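Local atomic coordinates of ornithine carbamoyltransferase (Giardia intestinalis, PDB entry 3GRF), a protein that probably catalyses carbamoyl transfer from carbamoyl phosphate to ornithine, in the arginine degradation pathway of this parasite. Residues 14-18 and 19-23; 23-26 and 27-31. All blocks are in the same frame, centred on the assembly; numbering follows the deposited sequence.

Interaction 1 (14-18 and 19-23); sequences SALCP and KELAY
Glu20 folds back from the first turn of helix 18-33 to grip the backbone of Cys17, and Cys17 answers with its own side chain. Following Glu20 outward, CB lies 3.5 Å from Cys17 O and also faces the CD2 methyl of Leu16. Glu20 CG then passes 3.5 Å from Cys17 SG. Beyond it the chain runs extended (chi2 174°), and CD brings the carboxylate up to the peptide N-H of Cys17. There Glu20 OE1 accepts from Cys17 N at 3.1 Å. The N-H points almost straight at the oxygen (165°), yet it arrives on the anti side and well out of the carboxylate plane. The other oxygen, OE2, forms a salt bridge with Arg8, which gives the carboxylate a second grip beside the capping bond.

The reciprocal bond runs from Glu20 N to Cys17 SG, 3.4 Å long. It depends on a chi1 of 77°, which sets the sulfur between the backbone N and carbonyl carbon of Cys17 and turns it toward the start of the helix. Two backbone bonds carry the helical pattern onward, Leu21 N to Cys17 O and Ala22 N to Pro18 O, each 3.1 Å.

Leu16 crosses Glu20 at a slant, with Leu16 CD2 3.8 Å from Glu20 OE1. Its other methyl makes the apolar contact: Leu16 CD1 lies against the backbone of Leu21 and 4.2 Å from Leu21 CB. Leu10 backs Leu16, and Leu184 and Leu185 of helix 173-185 meet Leu21. The reciprocal side-chain-to-backbone bonds define a capping box, with Cys17 as N-cap and Glu20 as its partner, at the start of helix 18-33 in the carbamoyl-phosphate-binding region.

Interaction 2 (23-26 and 27-31); sequences YLID and RALDM
Ile25 and Leu29, one helical turn apart, lie side by side and form the apolar flank of this contact. Ile25 CG2 meets Leu29 CD1 at 4.2 Å, while Leu29 CG approaches Ile25 O to 3.4 Å. The backbone beneath is regular: Leu29 N bonds to Ile25 O at 2.9 Å, and Ala28 N to Leu24 O at 2.8 Å. Ala28 CB sits 3.4 Å from Leu24 O.

Burial gives the contrast: Leu24, Ile25 and Ala28 are buried, whereas Tyr23, Asp26 and Arg27 are partly exposed. Arg27 leaves the helix with CG anti to its backbone N (chi1 -176°) and bends at chi2, running alongside Tyr23. Arg27 CD nevertheless comes close to Tyr23 OH, at 3.2 Å. That hydroxyl lies over one face of the guanidinium, whose plane is 18° from the ring's; the poor angles to NE and NH1 make this packing, not hydrogen bonding. Arg27 NH2 instead forms a salt bridge with Asp319, and Asp26 OD1 one with Lys146. Helix 18-33 packs against two others: helix 303-322 meets Leu24 and Ala28 through Phe320 and Ala316, whereas helix 135-151 meets Ile25 and Leu29 through Phe142 and Met143, and Ala28 touches Met143 too.

Interactions 1 and 2 are successive sections of helix 18-33, with centres about 12 Å apart. The shared Tyr23 closes a backbone bond from its N to Lys19 O in the first and accepts from Arg27 N in the second. A direct side-chain contact also joins them: Leu16 CD1 packs 3.6 Å from Leu24 CD2, so the residue before the N-cap reaches the helix's buried side. All four segments belong to the carbamoyl-phosphate-binding family region. Neighbours change along the helix, from helix 173-185 beside interaction 1 to helices 135-151 and 303-322 beside interaction 2.

Interaction 1 (14-18 and 19-23)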
# COMPACT_ATOMS: atom_id res chain seq x y z
N SER A 14 9.85 -12.05 25.61
CA SER A 14 10.26 -13.26 26.30
C SER A 14 10.00 -14.52 25.43
O SER A 14 10.10 -15.65 25.93
CB SER A 14 9.57 -13.36 27.65
OG SER A 14 8.18 -13.61 27.49
N ALA A 15 9.61 -14.30 24.17
CA ALA A 15 9.57 -15.35 23.16
C ALA A 15 11.04 -15.61 22.79
O ALA A 15 11.36 -16.64 22.20
CB ALA A 15 8.77 -14.86 21.89
N LEU A 16 11.91 -14.67 23.14
CA LEU A 16 13.35 -14.76 22.87
C LEU A 16 14.13 -15.13 24.14
O LEU A 16 13.80 -14.70 25.25
CB LEU A 16 13.88 -13.41 22.37
CG LEU A 16 13.31 -12.75 21.12
CD1 LEU A 16 13.92 -11.38 20.91
CD2 LEU A 16 13.62 -13.61 19.91
N CYS A 17 15.21 -15.90 23.97
CA CYS A 17 16.10 -16.15 25.08
C CYS A 17 16.95 -14.93 25.09
O CYS A 17 16.89 -14.15 24.14
CB CYS A 17 16.93 -17.40 24.83
SG CYS A 17 18.23 -17.10 23.69
N PRO A 18 17.74 -14.75 26.17
CA PRO A 18 18.53 -13.56 26.40
C PRO A 18 19.55 -13.29 25.30
O PRO A 18 19.81 -12.14 24.96
CB PRO A 18 19.27 -13.89 27.71
CG PRO A 18 18.47 -14.88 28.38
CD PRO A 18 17.86 -15.70 27.29
N LYS A 19 20.15 -14.35 24.74
CA LYS A 19 21.15 -14.16 23.70
C LYS A 19 20.51 -13.77 22.37
O LYS A 19 21.11 -13.07 21.57
CB LYS A 19 21.96 -15.43 23.51
CG LYS A 19 23.06 -15.33 22.48
CD LYS A 19 24.42 -15.75 23.08
CE LYS A 19 25.63 -15.17 22.27
NZ LYS A 19 26.92 -15.85 22.68
N GLU A 20 19.30 -14.26 22.12
CA GLU A 20 18.57 -13.87 20.93
C GLU A 20 18.20 -12.40 20.97
O GLU A 20 18.28 -11.72 19.96
CB GLU A 20 17.31 -14.72 20.74
CG GLU A 20 17.66 -16.13 20.34
CD GLU A 20 16.48 -17.03 20.30
OE1 GLU A 20 15.47 -16.78 21.02
OE2 GLU A 20 16.55 -18.00 19.52
N LEU A 21 17.79 -11.92 22.14
CA LEU A 21 17.48 -10.49 22.30
C LEU A 21 18.71 -9.63 22.11
O LEU A 21 18.65 -8.60 21.48
CB LEU A 21 16.86 -10.23 23.67
CG LEU A 21 16.60 -8.77 24.03
CD1 LEU A 21 16.10 -8.03 22.75
CD2 LEU A 21 15.59 -8.61 25.25
N ALA A 22 19.85 -10.08 22.65
CA ALA A 22 21.13 -9.37 22.50
C ALA A 22 21.69 -9.42 21.09
O ALA A 22 22.32 -8.47 20.65
CB ALA A 22 22.14 -9.92 23.49
N TYR A 23 21.48 -10.54 20.39
CA TYR A 23 21.78 -10.64 18.96
C TYR A 23 20.92 -9.67 18.13
O TYR A 23 21.42 -9.00 17.25
CB TYR A 23 21.59 -12.09 18.49
CG TYR A 23 21.66 -12.24 16.99
CD1 TYR A 23 22.87 -12.43 16.34
CD2 TYR A 23 20.51 -12.18 16.24
CE1 TYR A 23 22.92 -12.55 14.94
CE2 TYR A 23 20.55 -12.31 14.87
CZ TYR A 23 21.74 -12.47 14.24
OH TYR A 23 21.72 -12.60 12.88

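Interaction 2 (23-26 and 27-31)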
# COMPACT_ATOMS: atom_id res chain seq x y z
N TYR A 23 21.48 -10.54 20.39
CA TYR A 23 21.78 -10.64 18.96
C TYR A 23 20.92 -9.67 18.13
O TYR A 23 21.42 -9.00 17.25
CB TYR A 23 21.59 -12.09 18.49
CG TYR A 23 21.66 -12.24 16.99
CD1 TYR A 23 22.87 -12.43 16.34
CD2 TYR A 23 20.51 -12.18 16.24
CE1 TYR A 23 22.92 -12.55 14.94
CE2 TYR A 23 20.55 -12.31 14.87
CZ TYR A 23 21.74 -12.47 14.24
OH TYR A 23 21.72 -12.60 12.88
N LEU A 24 19.64 -9.58 18.44
CA LEU A 24 18.73 -8.70 17.66
C LEU A 24 19.13 -7.25 17.79
O LEU A 24 19.11 -6.51 16.80
CB LEU A 24 17.30 -8.91 18.09
CG LEU A 24 16.38 -9.56 17.04
CD1 LEU A 24 17.14 -10.28 15.94
CD2 LEU A 24 15.46 -10.48 17.73
N ILE A 25 19.54 -6.87 19.01
CA ILE A 25 20.03 -5.51 19.36
C ILE A 25 21.25 -5.19 18.53
O ILE A 25 21.26 -4.22 17.81
CB ILE A 25 20.29 -5.33 20.89
CG1 ILE A 25 18.96 -5.20 21.66
CG2 ILE A 25 21.14 -4.13 21.17
CD1 ILE A 25 18.97 -5.73 23.08
N ASP A 26 22.27 -6.03 18.58
CA ASP A 26 23.47 -5.84 17.78
C ASP A 26 23.23 -5.87 16.26
O ASP A 26 23.94 -5.21 15.50
CB ASP A 26 24.50 -6.90 18.15
CG ASP A 26 24.98 -6.77 19.55
OD1 ASP A 26 25.04 -5.63 20.07
OD2 ASP A 26 25.31 -7.82 20.14
N ARG A 27 22.27 -6.68 15.82
CA ARG A 27 21.96 -6.74 14.39
C ARG A 27 21.29 -5.39 13.99
O ARG A 27 21.65 -4.75 13.00
CB ARG A 27 21.06 -7.94 14.12
CG ARG A 27 20.73 -8.17 12.69
CD ARG A 27 21.41 -9.43 12.28
NE ARG A 27 21.02 -9.83 10.94
CZ ARG A 27 21.85 -10.41 10.08
NH1 ARG A 27 23.12 -10.61 10.41
NH2 ARG A 27 21.42 -10.73 8.89
N ALA A 28 20.34 -4.94 14.80
CA ALA A 28 19.68 -3.64 14.59
C ALA A 28 20.73 -2.55 14.50
O ALA A 28 20.64 -1.66 13.68
CB ALA A 28 18.72 -3.33 15.76
N LEU A 29 21.69 -2.59 15.42
CA LEU A 29 22.75 -1.57 15.48
C LEU A 29 23.64 -1.64 14.24
O LEU A 29 24.07 -0.61 13.70
CB LEU A 29 23.59 -1.76 16.74
CG LEU A 29 23.02 -1.29 18.06
CD1 LEU A 29 23.94 -1.81 19.16
CD2 LEU A 29 22.91 0.26 18.04
N ASP A 30 23.91 -2.85 13.78
CA ASP A 30 24.75 -2.96 12.56
C ASP A 30 23.99 -2.59 11.31
O ASP A 30 24.59 -2.10 10.37
CB ASP A 30 25.36 -4.34 12.38
CG ASP A 30 26.36 -4.38 11.21
OD1 ASP A 30 26.17 -5.16 10.27
OD2 ASP A 30 27.32 -3.58 11.22
N MET A 31 22.69 -2.85 11.28
CA MET A 31 21.84 -2.41 10.15
C MET A 31 21.62 -0.92 10.14
O MET A 31 21.41 -0.35 9.08
CB MET A 31 20.47 -3.08 10.19
CG MET A 31 20.54 -4.58 10.09
SD MET A 31 18.94 -5.27 10.35
CE MET A 31 19.09 -6.87 9.56